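Local coordinates for protein acyl-coenzyme A oxidase 1 (Yarrowia lipolytica, PDB 5Y9D) that catalyses the FAD-dependent oxidation of acyl-CoA by oxygen to trans-2-enoyl-CoA and hydrogen peroxide, in peroxisomal fatty acid beta-oxidation, at residues T40-R45 / K589-K594; V47-F50 / G54-E57; Y367-K372 / I641-A646; M371-D376 / Y578-T583. All blocks are in the same frame, centred on the assembly; numbering follows the deposited sequence.

Interaction 1: T40-R45 / K589-K594; sequences TQFTVR and KPHLLK
Phe42 and His591 form an oblique aromatic pair where the loop leading into helix 44-52 passes the first turn of helix 589-606, laying the N-terminal part of this acyl-CoA oxidase against its C-terminal helical region. The aromatic pair is the close part of the contact. Phe42 brings CD2 over one face of the imidazole, displaced from the centre toward the rim, so that CD2 lies 3.6 Å from His591 ND1 and 3.8 Å from His591 CE1. The ring centroids are 5.1 Å apart and their planes make an angle of 50°. The first torsion of Phe42, 55°, places CG between the backbone N and the carbonyl carbon and turns the ring back over its own loop, where Thr40 CG2 sits 3.9 Å above the centre of the phenyl plane. Gln639 touches both aromatic side chains, and Ile588 and Val47 also pack on Phe42. Were His591 replaced by an alanine, Phe42 CD2 would probably lose the imidazole face it rests on, opening a gap on that side of the phenyl ring. The other flank is looser and faces solvent: no hydrogen bond spans the two segments, only 118 Å² is buried, and the exposed Gln41 leads its far end away from the helix. What remains there is the methylene of Gln41, its CB 3.9 Å from His591 NE2.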
loop_
_atom_site.group_PDB
_atom_site.type_symbol
_atom_site.label_atom_id
_atom_site.label_comp_id
_atom_site.label_asym_id
_atom_site.label_seq_id
_atom_site.Cartn_x
_atom_site.Cartn_y
_atom_site.Cartn_z
ATOM N N THR A 40 -5.732 19.798 25.917
ATOM C CA THR A 40 -4.316 19.550 26.080
ATOM C C THR A 40 -3.839 19.973 27.476
ATOM O O THR A 40 -4.102 21.086 27.901
ATOM C CB THR A 40 -3.530 20.255 24.962
ATOM O OG1 THR A 40 -3.948 19.715 23.712
ATOM C CG2 THR A 40 -2.010 20.041 25.083
ATOM N N GLN A 41 -3.133 19.074 28.164
ATOM C CA GLN A 41 -2.755 19.241 29.573
ATOM C C GLN A 41 -1.366 19.826 29.744
ATOM O O GLN A 41 -1.005 20.214 30.845
ATOM C CB GLN A 41 -2.765 17.877 30.273
ATOM C CG GLN A 41 -3.655 17.800 31.512
ATOM C CD GLN A 41 -5.075 17.403 31.157
ATOM O OE1 GLN A 41 -5.643 17.923 30.194
ATOM N NE2 GLN A 41 -5.650 16.464 31.915
ATOM N N PHE A 42 -0.595 19.852 28.655
ATOM C CA PHE A 42 0.830 20.217 28.655
ATOM C C PHE A 42 1.136 21.345 27.638
ATOM O O PHE A 42 0.321 21.680 26.793
ATOM C CB PHE A 42 1.684 18.957 28.358
ATOM C CG PHE A 42 1.301 18.235 27.079
ATOM C CD1 PHE A 42 1.768 18.669 25.847
ATOM C CD2 PHE A 42 0.465 17.144 27.108
ATOM C CE1 PHE A 42 1.389 18.028 24.678
ATOM C CE2 PHE A 42 0.104 16.491 25.947
ATOM C CZ PHE A 42 0.549 16.944 24.726
ATOM N N THR A 43 2.305 21.945 27.737
ATOM C CA THR A 43 2.774 22.896 26.742
ATOM C C THR A 43 3.320 22.156 25.514
ATOM O O THR A 43 4.325 21.429 25.607
ATOM C CB THR A 43 3.886 23.765 27.323
ATOM O OG1 THR A 43 3.372 24.480 28.459
ATOM C CG2 THR A 43 4.440 24.752 26.263
ATOM N N VAL A 44 2.665 22.347 24.368
ATOM C CA VAL A 44 2.990 21.590 23.153
ATOM C C VAL A 44 4.483 21.612 22.847
ATOM O O VAL A 44 5.059 20.606 22.516
ATOM C CB VAL A 44 2.228 22.117 21.915
ATOM C CG1 VAL A 44 2.795 21.525 20.637
ATOM C CG2 VAL A 44 0.755 21.790 22.021
ATOM N N ARG A 45 5.107 22.764 22.978
ATOM C CA ARG A 45 6.508 22.903 22.615
ATOM C C ARG A 45 7.430 22.093 23.504
ATOM O O ARG A 45 8.558 21.826 23.105
ATOM C CB ARG A 45 6.910 24.360 22.637
ATOM C CG ARG A 45 8.158 24.653 21.863
ATOM C CD ARG A 45 8.558 26.092 22.067
ATOM N NE ARG A 45 9.754 26.458 21.299
ATOM C CZ ARG A 45 9.782 26.700 19.982
ATOM N NH1 ARG A 45 8.699 26.548 19.216
ATOM N NH2 ARG A 45 10.913 27.063 19.420
ATOM N N LYS A 589 6.283 13.662 30.972
ATOM C CA LYS A 589 6.667 12.243 31.118
ATOM C C LYS A 589 5.479 11.259 31.156
ATOM O O LYS A 589 5.531 10.215 30.488
ATOM C CB LYS A 589 7.575 12.026 32.324
ATOM C CG LYS A 589 8.621 10.960 32.097
ATOM C CD LYS A 589 9.089 10.307 33.389
ATOM C CE LYS A 589 10.289 11.013 34.006
ATOM N NZ LYS A 589 11.102 10.031 34.786
ATOM N N PRO A 590 4.399 11.592 31.886
ATOM C CA PRO A 590 3.309 10.603 32.002
ATOM C C PRO A 590 2.518 10.366 30.727
ATOM O O PRO A 590 2.064 9.253 30.499
ATOM C CB PRO A 590 2.404 11.180 33.098
ATOM C CG PRO A 590 3.283 12.130 33.830
ATOM C CD PRO A 590 4.182 12.729 32.786
ATOM N N HIS A 591 2.370 11.395 29.899
ATOM C CA HIS A 591 1.710 11.241 28.595
ATOM C C HIS A 591 2.598 10.473 27.637
ATOM O O HIS A 591 2.124 9.604 26.896
ATOM C CB HIS A 591 1.343 12.589 27.994
ATOM C CG HIS A 591 0.571 13.471 28.922
ATOM N ND1 HIS A 591 1.135 14.572 29.540
ATOM C CD2 HIS A 591 -0.709 13.404 29.356
ATOM C CE1 HIS A 591 0.234 15.141 30.321
ATOM N NE2 HIS A 591 -0.895 14.455 30.223
ATOM N N LEU A 592 3.892 10.797 27.649
ATOM C CA LEU A 592 4.858 10.039 26.875
ATOM C C LEU A 592 4.929 8.589 27.348
ATOM O O LEU A 592 5.107 7.666 26.520
ATOM C CB LEU A 592 6.236 10.672 26.946
ATOM C CG LEU A 592 6.462 12.047 26.313
ATOM C CD1 LEU A 592 7.880 12.443 26.654
ATOM C CD2 LEU A 592 6.294 12.060 24.808
ATOM N N LEU A 593 4.800 8.380 28.665
ATOM C CA LEU A 593 4.772 7.023 29.196
ATOM C C LEU A 593 3.602 6.245 28.639
ATOM O O LEU A 593 3.750 5.089 28.238
ATOM C CB LEU A 593 4.759 6.991 30.724
ATOM C CG LEU A 593 6.163 6.942 31.347
ATOM C CD1 LEU A 593 6.098 7.061 32.866
ATOM C CD2 LEU A 593 6.916 5.678 30.933
ATOM N N LYS A 594 2.451 6.877 28.561
ATOM C CA LYS A 594 1.278 6.183 28.016
ATOM C C LYS A 594 1.508 5.701 26.585
ATOM O O LYS A 594 1.223 4.542 26.261
ATOM C CB LYS A 594 0.027 7.065 28.084
ATOM C CG LYS A 594 -0.272 7.520 29.499
ATOM C CD LYS A 594 -1.736 7.350 29.883
ATOM C CE LYS A 594 -1.933 7.549 31.380
ATOM N NZ LYS A 594 -2.731 6.433 31.954
#

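Interaction 2: V47-F50 / G54-E57; sequences VTNF and GEEE
The carbonyl oxygen of Asn49 accepts a hydrogen bond from the backbone N of Gly54, with Asn49 O and Gly54 N 2.9 Å apart and an N-H...O angle of 169°. This nearly straight bond, from residue i+5 back to i, pulls the start of helix 55-70 against the last turns of helix 44-52. Gly54 has a positive phi, a conformation in which a CB would press on the carbonyl oxygen of the preceding residue, and the absence of a side chain therefore suits the turn. Beside the backbone bond, the amide of Asn49 leans over the opening of the second helix. Its OD1 lies 3.6 Å from Glu55 CA, and its ND2 makes a weak hydrogen bond of 3.5 Å to Glu55 OE1. Glu55 CG stands anti to the backbone N, chi1 166°, and the bend at chi2 brings OE1 toward that ND2. The amide and carboxylate planes stand 77° apart, so the two groups cross rather than lie flat together. Stronger partners hold both polar ends: Asn49 OD1 is hydrogen-bonded to Thr58 OG1, while Glu55 OE2 forms a salt bridge with Arg45 and takes a further hydrogen bond from Gln59 NE2. The turn is a tight helix-to-helix corner: its 6→1 bond is consistent with a Schellman-like C-terminal cap of helix 44-52, and Gly54 is the N-cap of helix 55-70.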
loop_
_atom_site.group_PDB
_atom_site.type_symbol
_atom_site.label_atom_id
_atom_site.label_comp_id
_atom_site.label_asym_id
_atom_site.label_seq_id
_atom_site.Cartn_x
_atom_site.Cartn_y
_atom_site.Cartn_z
ATOM N N VAL A 47 6.826 18.897 24.351
ATOM C CA VAL A 47 6.865 17.630 23.608
ATOM C C VAL A 47 7.656 17.777 22.298
ATOM O O VAL A 47 8.423 16.895 21.951
ATOM C CB VAL A 47 5.469 17.062 23.274
ATOM C CG1 VAL A 47 5.602 15.664 22.688
ATOM C CG2 VAL A 47 4.604 16.997 24.516
ATOM N N THR A 48 7.466 18.893 21.592
ATOM C CA THR A 48 8.200 19.180 20.352
ATOM C C THR A 48 9.721 19.175 20.628
ATOM O O THR A 48 10.485 18.576 19.893
ATOM C CB THR A 48 7.726 20.524 19.713
ATOM O OG1 THR A 48 6.298 20.505 19.523
ATOM C CG2 THR A 48 8.356 20.733 18.364
ATOM N N ASN A 49 10.123 19.791 21.733
ATOM C CA ASN A 49 11.519 19.810 22.205
ATOM C C ASN A 49 12.032 18.440 22.597
ATOM O O ASN A 49 13.159 18.083 22.303
ATOM C CB ASN A 49 11.654 20.787 23.369
ATOM C CG ASN A 49 11.525 22.222 22.911
ATOM O OD1 ASN A 49 11.647 22.526 21.704
ATOM N ND2 ASN A 49 11.282 23.127 23.855
ATOM N N PHE A 50 11.182 17.652 23.219
ATOM C CA PHE A 50 11.527 16.283 23.497
ATOM C C PHE A 50 11.779 15.485 22.220
ATOM O O PHE A 50 12.696 14.680 22.164
ATOM C CB PHE A 50 10.400 15.640 24.277
ATOM C CG PHE A 50 10.509 14.173 24.376
ATOM C CD1 PHE A 50 11.243 13.600 25.388
ATOM C CD2 PHE A 50 9.871 13.361 23.456
ATOM C CE1 PHE A 50 11.338 12.223 25.491
ATOM C CE2 PHE A 50 9.984 11.985 23.534
ATOM C CZ PHE A 50 10.712 11.415 24.561
ATOM N N GLY A 54 15.889 18.956 22.276
ATOM C CA GLY A 54 16.128 20.251 22.903
ATOM C C GLY A 54 15.579 21.450 22.131
ATOM O O GLY A 54 15.356 21.354 20.924
ATOM N N GLU A 55 15.399 22.575 22.837
ATOM C CA GLU A 55 14.903 23.826 22.270
ATOM C C GLU A 55 15.803 24.381 21.153
ATOM O O GLU A 55 15.316 24.951 20.162
ATOM C CB GLU A 55 14.721 24.868 23.388
ATOM C CG GLU A 55 14.540 26.319 22.938
ATOM C CD GLU A 55 13.145 26.633 22.376
ATOM O OE1 GLU A 55 12.129 26.381 23.073
ATOM O OE2 GLU A 55 13.061 27.170 21.249
ATOM N N GLU A 56 17.109 24.186 21.292
ATOM C CA GLU A 56 18.045 24.621 20.278
ATOM C C GLU A 56 17.780 23.899 18.967
ATOM O O GLU A 56 17.791 24.509 17.901
ATOM C CB GLU A 56 19.479 24.380 20.728
ATOM C CG GLU A 56 19.822 25.030 22.063
ATOM C CD GLU A 56 19.493 26.515 22.094
ATOM O OE1 GLU A 56 19.952 27.246 21.165
ATOM O OE2 GLU A 56 18.784 26.937 23.051
ATOM N N GLU A 57 17.504 22.604 19.050
ATOM C CA GLU A 57 17.283 21.801 17.855
ATOM C C GLU A 57 15.953 22.172 17.205
ATOM O O GLU A 57 15.848 22.303 15.992
ATOM C CB GLU A 57 17.319 20.315 18.180
ATOM C CG GLU A 57 18.491 19.866 19.050
ATOM C CD GLU A 57 19.861 20.219 18.488
ATOM O OE1 GLU A 57 19.985 20.475 17.266
ATOM O OE2 GLU A 57 20.833 20.223 19.279
#

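Interaction 3: Y367-K372 / I641-A646; sequences YCYAMK and IGLTDA
A buried, mainly apolar helix-helix contact joins Tyr369 of helix 355-391 to Leu643 and Ala646 of the short helix 640-646, linking the C-alpha1 part of the oxidase to its C-terminal region. Tyr369 spans the gap almost alone: the CA atoms of Tyr369 and Leu643 remain 9.2 Å apart, and the phenol fills the distance between the two backbones. The side chains of Tyr369 and Leu643 cross at about a right angle. Tyr369 OH lies very near Leu643 CB, at 3.0 Å, while Tyr369 CZ is 3.8 Å from that same CB. Leu643 CG stands anti to its carbonyl carbon, with chi1 at -45°, and from there CD2 lies 3.5 Å from Tyr369 OH. Three residues further along, Ala646 CB is also modelled near the hydroxyl, but its place is less sure. The hydroxyl may also give a weak hydrogen bond to Leu643 O, although the position of that carbonyl is uncertain, so close fit rather than polar attachment seems to define the contact. The segments bury 112 Å² between them, since only the outer end of the phenol reaches helix 640-646; other helices cover the rest of the ring. Val47 and Leu51 of helix 44-52 pack on it, Leu592 and Leu595 of helix 589-606 do likewise, and the ring of Phe647 meets it as well.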
loop_
_atom_site.group_PDB
_atom_site.type_symbol
_atom_site.label_atom_id
_atom_site.label_comp_id
_atom_site.label_asym_id
_atom_site.label_seq_id
_atom_site.Cartn_x
_atom_site.Cartn_y
_atom_site.Cartn_z
ATOM N N TYR A 367 4.008 4.264 17.614
ATOM C CA TYR A 367 5.041 3.730 16.704
ATOM C C TYR A 367 5.837 4.907 16.203
ATOM O O TYR A 367 7.054 4.968 16.360
ATOM C CB TYR A 367 4.414 2.973 15.495
ATOM C CG TYR A 367 5.310 2.013 14.745
ATOM C CD1 TYR A 367 6.691 2.036 14.885
ATOM C CD2 TYR A 367 4.774 1.074 13.869
ATOM C CE1 TYR A 367 7.509 1.147 14.207
ATOM C CE2 TYR A 367 5.586 0.178 13.187
ATOM C CZ TYR A 367 6.961 0.241 13.358
ATOM O OH TYR A 367 7.812 -0.614 12.692
ATOM N N CYS A 368 5.130 5.850 15.595
ATOM C CA CYS A 368 5.742 7.034 15.022
ATOM C C CYS A 368 6.649 7.735 16.023
ATOM O O CYS A 368 7.820 7.949 15.725
ATOM C CB CYS A 368 4.655 7.984 14.508
ATOM S SG CYS A 368 5.370 9.522 13.930
ATOM N N TYR A 369 6.150 8.077 17.217
ATOM C CA TYR A 369 7.033 8.729 18.252
ATOM C C TYR A 369 8.301 7.906 18.438
ATOM O O TYR A 369 9.383 8.466 18.537
ATOM C CB TYR A 369 6.343 8.898 19.635
ATOM C CG TYR A 369 5.603 10.206 19.877
ATOM C CD1 TYR A 369 4.479 10.535 19.154
ATOM C CD2 TYR A 369 6.030 11.105 20.825
ATOM C CE1 TYR A 369 3.804 11.724 19.368
ATOM C CE2 TYR A 369 5.372 12.314 21.037
ATOM C CZ TYR A 369 4.246 12.603 20.331
ATOM O OH TYR A 369 3.560 13.784 20.556
ATOM N N ALA A 370 8.158 6.574 18.470
ATOM C CA ALA A 370 9.300 5.657 18.644
ATOM C C ALA A 370 10.255 5.705 17.470
ATOM O O ALA A 370 11.489 5.640 17.620
ATOM C CB ALA A 370 8.826 4.221 18.848
ATOM N N MET A 371 9.712 5.819 16.270
ATOM C CA MET A 371 10.620 5.931 15.139
ATOM C C MET A 371 11.668 7.022 15.320
ATOM O O MET A 371 12.828 6.794 14.997
ATOM C CB MET A 371 9.859 6.115 13.856
ATOM C CG MET A 371 9.216 4.835 13.386
ATOM S SD MET A 371 8.220 5.346 12.015
ATOM C CE MET A 371 7.590 3.790 11.416
ATOM N N LYS A 372 11.283 8.171 15.883
ATOM C CA LYS A 372 12.229 9.280 16.109
ATOM C C LYS A 372 13.353 8.936 17.065
ATOM O O LYS A 372 14.491 9.354 16.852
ATOM C CB LYS A 372 11.515 10.540 16.628
ATOM C CG LYS A 372 12.391 11.784 16.748
ATOM C CD LYS A 372 12.998 12.176 15.401
ATOM C CE LYS A 372 14.065 13.244 15.563
ATOM N NZ LYS A 372 13.478 14.575 15.800
ATOM N N ILE A 641 -4.618 15.832 19.992
ATOM C CA ILE A 641 -4.344 17.119 19.402
ATOM C C ILE A 641 -3.038 17.683 19.915
ATOM O O ILE A 641 -2.302 18.284 19.169
ATOM C CB ILE A 641 -5.506 18.100 19.597
ATOM C CG1 ILE A 641 -6.755 17.564 18.918
ATOM C CG2 ILE A 641 -5.179 19.442 18.990
ATOM C CD1 ILE A 641 -6.530 17.161 17.485
ATOM N N GLY A 642 -2.757 17.503 21.195
ATOM C CA GLY A 642 -1.485 17.932 21.721
ATOM C C GLY A 642 -0.283 17.219 21.142
ATOM O O GLY A 642 0.651 17.865 20.749
ATOM N N LEU A 643 -0.321 15.900 21.037
ATOM C CA LEU A 643 0.800 15.130 20.480
ATOM C C LEU A 643 1.081 15.357 18.980
ATOM O O LEU A 643 2.245 15.545 18.500
ATOM C CB LEU A 643 0.581 13.659 20.809
ATOM C CG LEU A 643 0.143 13.508 22.266
ATOM C CD1 LEU A 643 -0.590 12.213 22.531
ATOM C CD2 LEU A 643 1.311 13.661 23.219
ATOM N N THR A 644 -0.015 15.393 18.246
ATOM C CA THR A 644 0.026 15.740 16.854
ATOM C C THR A 644 0.490 17.182 16.663
ATOM O O THR A 644 1.216 17.470 15.744
ATOM C CB THR A 644 -1.296 15.398 16.147
ATOM O OG1 THR A 644 -2.401 15.866 16.912
ATOM C CG2 THR A 644 -1.426 13.921 16.039
ATOM N N ASP A 645 0.056 18.077 17.541
ATOM C CA ASP A 645 0.444 19.480 17.503
ATOM C C ASP A 645 1.934 19.556 17.761
ATOM O O ASP A 645 2.639 20.401 17.245
ATOM C CB ASP A 645 -0.335 20.291 18.541
ATOM C CG ASP A 645 -1.683 20.781 18.026
ATOM O OD1 ASP A 645 -1.963 20.664 16.828
ATOM O OD2 ASP A 645 -2.476 21.282 18.831
ATOM N N ALA A 646 2.361 18.640 18.613
ATOM C CA ALA A 646 3.707 18.471 19.125
ATOM C C ALA A 646 4.671 18.154 18.016
ATOM O O ALA A 646 5.854 18.435 18.134
ATOM C CB ALA A 646 3.737 17.374 20.165
#

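Interaction 4: M371-D376 / Y578-T583; sequences MKMGAD and YARIAT
An interhelical salt bridge, backed by a sulfur packed on the guanidinium, ties Asp376 and Met373 of helix 355-391 to Arg580 of helix 558-581. Arg580 grips with both terminal nitrogens, yet both bonds go to one oxygen: Asp376 OD2 is 3.0 Å from Arg580 NH1 and 3.1 Å from Arg580 NH2. NH1 uses the anti lone pair of OD2, whereas NH2 meets that oxygen nearly along its C-O axis. The bonds are bent, with N-H...O angles of 141° and 136°, and the carboxylate and guanidinium planes are 33° apart. Met373 SD sits 3.6 Å above the centre of one guanidinium face and equally far from Arg580 CG, the arginine chain bending around it at chi2 and chi3. At the root of the side chain, Thr583 OG1 donates a 2.7 Å hydrogen bond to Arg580 O. A leucine in place of Arg580 would probably leave the Asp376 carboxylate without its mate and Phe50 O without the bond from NH2. The bond from Arg580 NH2 to Phe50 O draws in helix 44-52, which also packs on Met373, while Ile581 lies against helix 589-606 and Ala375 against helix 306-334.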
loop_
_atom_site.group_PDB
_atom_site.type_symbol
_atom_site.label_atom_id
_atom_site.label_comp_id
_atom_site.label_asym_id
_atom_site.label_seq_id
_atom_site.Cartn_x
_atom_site.Cartn_y
_atom_site.Cartn_z
ATOM N N MET A 371 9.712 5.819 16.270
ATOM C CA MET A 371 10.620 5.931 15.139
ATOM C C MET A 371 11.668 7.022 15.320
ATOM O O MET A 371 12.828 6.794 14.997
ATOM C CB MET A 371 9.859 6.115 13.856
ATOM C CG MET A 371 9.216 4.835 13.386
ATOM S SD MET A 371 8.220 5.346 12.015
ATOM C CE MET A 371 7.590 3.790 11.416
ATOM N N LYS A 372 11.283 8.171 15.883
ATOM C CA LYS A 372 12.229 9.280 16.109
ATOM C C LYS A 372 13.353 8.936 17.065
ATOM O O LYS A 372 14.491 9.354 16.852
ATOM C CB LYS A 372 11.515 10.540 16.628
ATOM C CG LYS A 372 12.391 11.784 16.748
ATOM C CD LYS A 372 12.998 12.176 15.401
ATOM C CE LYS A 372 14.065 13.244 15.563
ATOM N NZ LYS A 372 13.478 14.575 15.800
ATOM N N MET A 373 13.026 8.207 18.132
ATOM C CA MET A 373 14.052 7.655 19.035
ATOM C C MET A 373 15.089 6.814 18.232
ATOM O O MET A 373 16.298 7.071 18.300
ATOM C CB MET A 373 13.420 6.814 20.157
ATOM C CG MET A 373 12.135 7.398 20.769
ATOM S SD MET A 373 12.368 9.062 21.421
ATOM C CE MET A 373 10.932 9.882 20.748
ATOM N N GLY A 374 14.622 5.869 17.436
ATOM C CA GLY A 374 15.475 5.152 16.488
ATOM C C GLY A 374 16.285 6.043 15.553
ATOM O O GLY A 374 17.523 5.992 15.530
ATOM N N ALA A 375 15.608 6.865 14.765
ATOM C CA ALA A 375 16.295 7.805 13.865
ATOM C C ALA A 375 17.448 8.574 14.548
ATOM O O ALA A 375 18.531 8.681 13.999
ATOM C CB ALA A 375 15.285 8.772 13.274
ATOM N N ASP A 376 17.240 9.079 15.762
ATOM C CA ASP A 376 18.299 9.842 16.450
ATOM C C ASP A 376 19.516 9.010 16.850
ATOM O O ASP A 376 20.623 9.435 16.606
ATOM C CB ASP A 376 17.752 10.594 17.679
ATOM C CG ASP A 376 16.752 11.689 17.302
ATOM O OD1 ASP A 376 16.857 12.229 16.180
ATOM O OD2 ASP A 376 15.860 12.003 18.121
ATOM N N TYR A 578 11.776 4.182 25.772
ATOM C CA TYR A 578 11.847 4.276 27.256
ATOM C C TYR A 578 13.103 4.981 27.765
ATOM O O TYR A 578 13.056 5.695 28.744
ATOM C CB TYR A 578 11.792 2.882 27.880
ATOM C CG TYR A 578 10.413 2.311 27.906
ATOM C CD1 TYR A 578 9.387 2.992 28.519
ATOM C CD2 TYR A 578 10.131 1.078 27.332
ATOM C CE1 TYR A 578 8.114 2.474 28.549
ATOM C CE2 TYR A 578 8.853 0.550 27.380
ATOM C CZ TYR A 578 7.853 1.261 28.001
ATOM O OH TYR A 578 6.577 0.775 28.052
ATOM N N ALA A 579 14.222 4.747 27.100
ATOM C CA ALA A 579 15.476 5.360 27.484
ATOM C C ALA A 579 15.399 6.877 27.354
ATOM O O ALA A 579 16.030 7.581 28.135
ATOM C CB ALA A 579 16.616 4.813 26.630
ATOM N N ARG A 580 14.645 7.374 26.368
ATOM C CA ARG A 580 14.432 8.830 26.216
ATOM C C ARG A 580 13.358 9.403 27.179
ATOM O O ARG A 580 13.457 10.544 27.610
ATOM C CB ARG A 580 14.040 9.193 24.766
ATOM C CG ARG A 580 15.126 9.036 23.719
ATOM C CD ARG A 580 16.006 10.251 23.553
ATOM N NE ARG A 580 15.358 11.354 22.819
ATOM C CZ ARG A 580 15.240 11.458 21.491
ATOM N NH1 ARG A 580 15.685 10.498 20.690
ATOM N NH2 ARG A 580 14.679 12.540 20.956
ATOM N N ILE A 581 12.323 8.623 27.476
ATOM C CA ILE A 581 11.250 9.035 28.409
ATOM C C ILE A 581 11.814 9.220 29.831
ATOM O O ILE A 581 11.300 10.015 30.640
ATOM C CB ILE A 581 10.084 8.003 28.414
ATOM C CG1 ILE A 581 9.580 7.792 26.985
ATOM C CG2 ILE A 581 8.945 8.416 29.350
ATOM C CD1 ILE A 581 8.111 7.467 26.833
ATOM N N ALA A 582 12.888 8.484 30.109
ATOM C CA ALA A 582 13.624 8.606 31.343
ATOM C C ALA A 582 14.238 9.984 31.505
ATOM O O ALA A 582 14.457 10.426 32.656
ATOM C CB ALA A 582 14.724 7.539 31.410
ATOM N N THR A 583 14.517 10.654 30.378
ATOM C CA THR A 583 15.279 11.910 30.374
ATOM C C THR A 583 14.413 13.141 30.169
ATOM O O THR A 583 14.926 14.258 30.061
ATOM C CB THR A 583 16.349 11.910 29.275
ATOM O OG1 THR A 583 15.730 11.916 27.990
ATOM C CG2 THR A 583 17.220 10.687 29.373
#

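In the fold
All four contacts lie on the same side of the chain's centre and converge on helix 44-52, with centres 10 to 15 Å apart. Interactions 1 and 2 share that helix and meet through Phe42 CE1 and Val47 CG2, 3.4 Å apart. Thr48 OG1 joins interaction 2 to interaction 3 through a probable hydrogen bond to Ala646 O, while Phe50 CE2 lies 3.6 Å from Met373 CE of interaction 4. Interactions 3 and 4 occupy overlapping turns of helix 355-391, and interactions 1 and 4 touch through Leu593 and Ile581. None lies at the annotated FAD sites or Glu464, the probable proton acceptor, although helix 355-391 also contributes His357 and Arg360 to an FAD pocket.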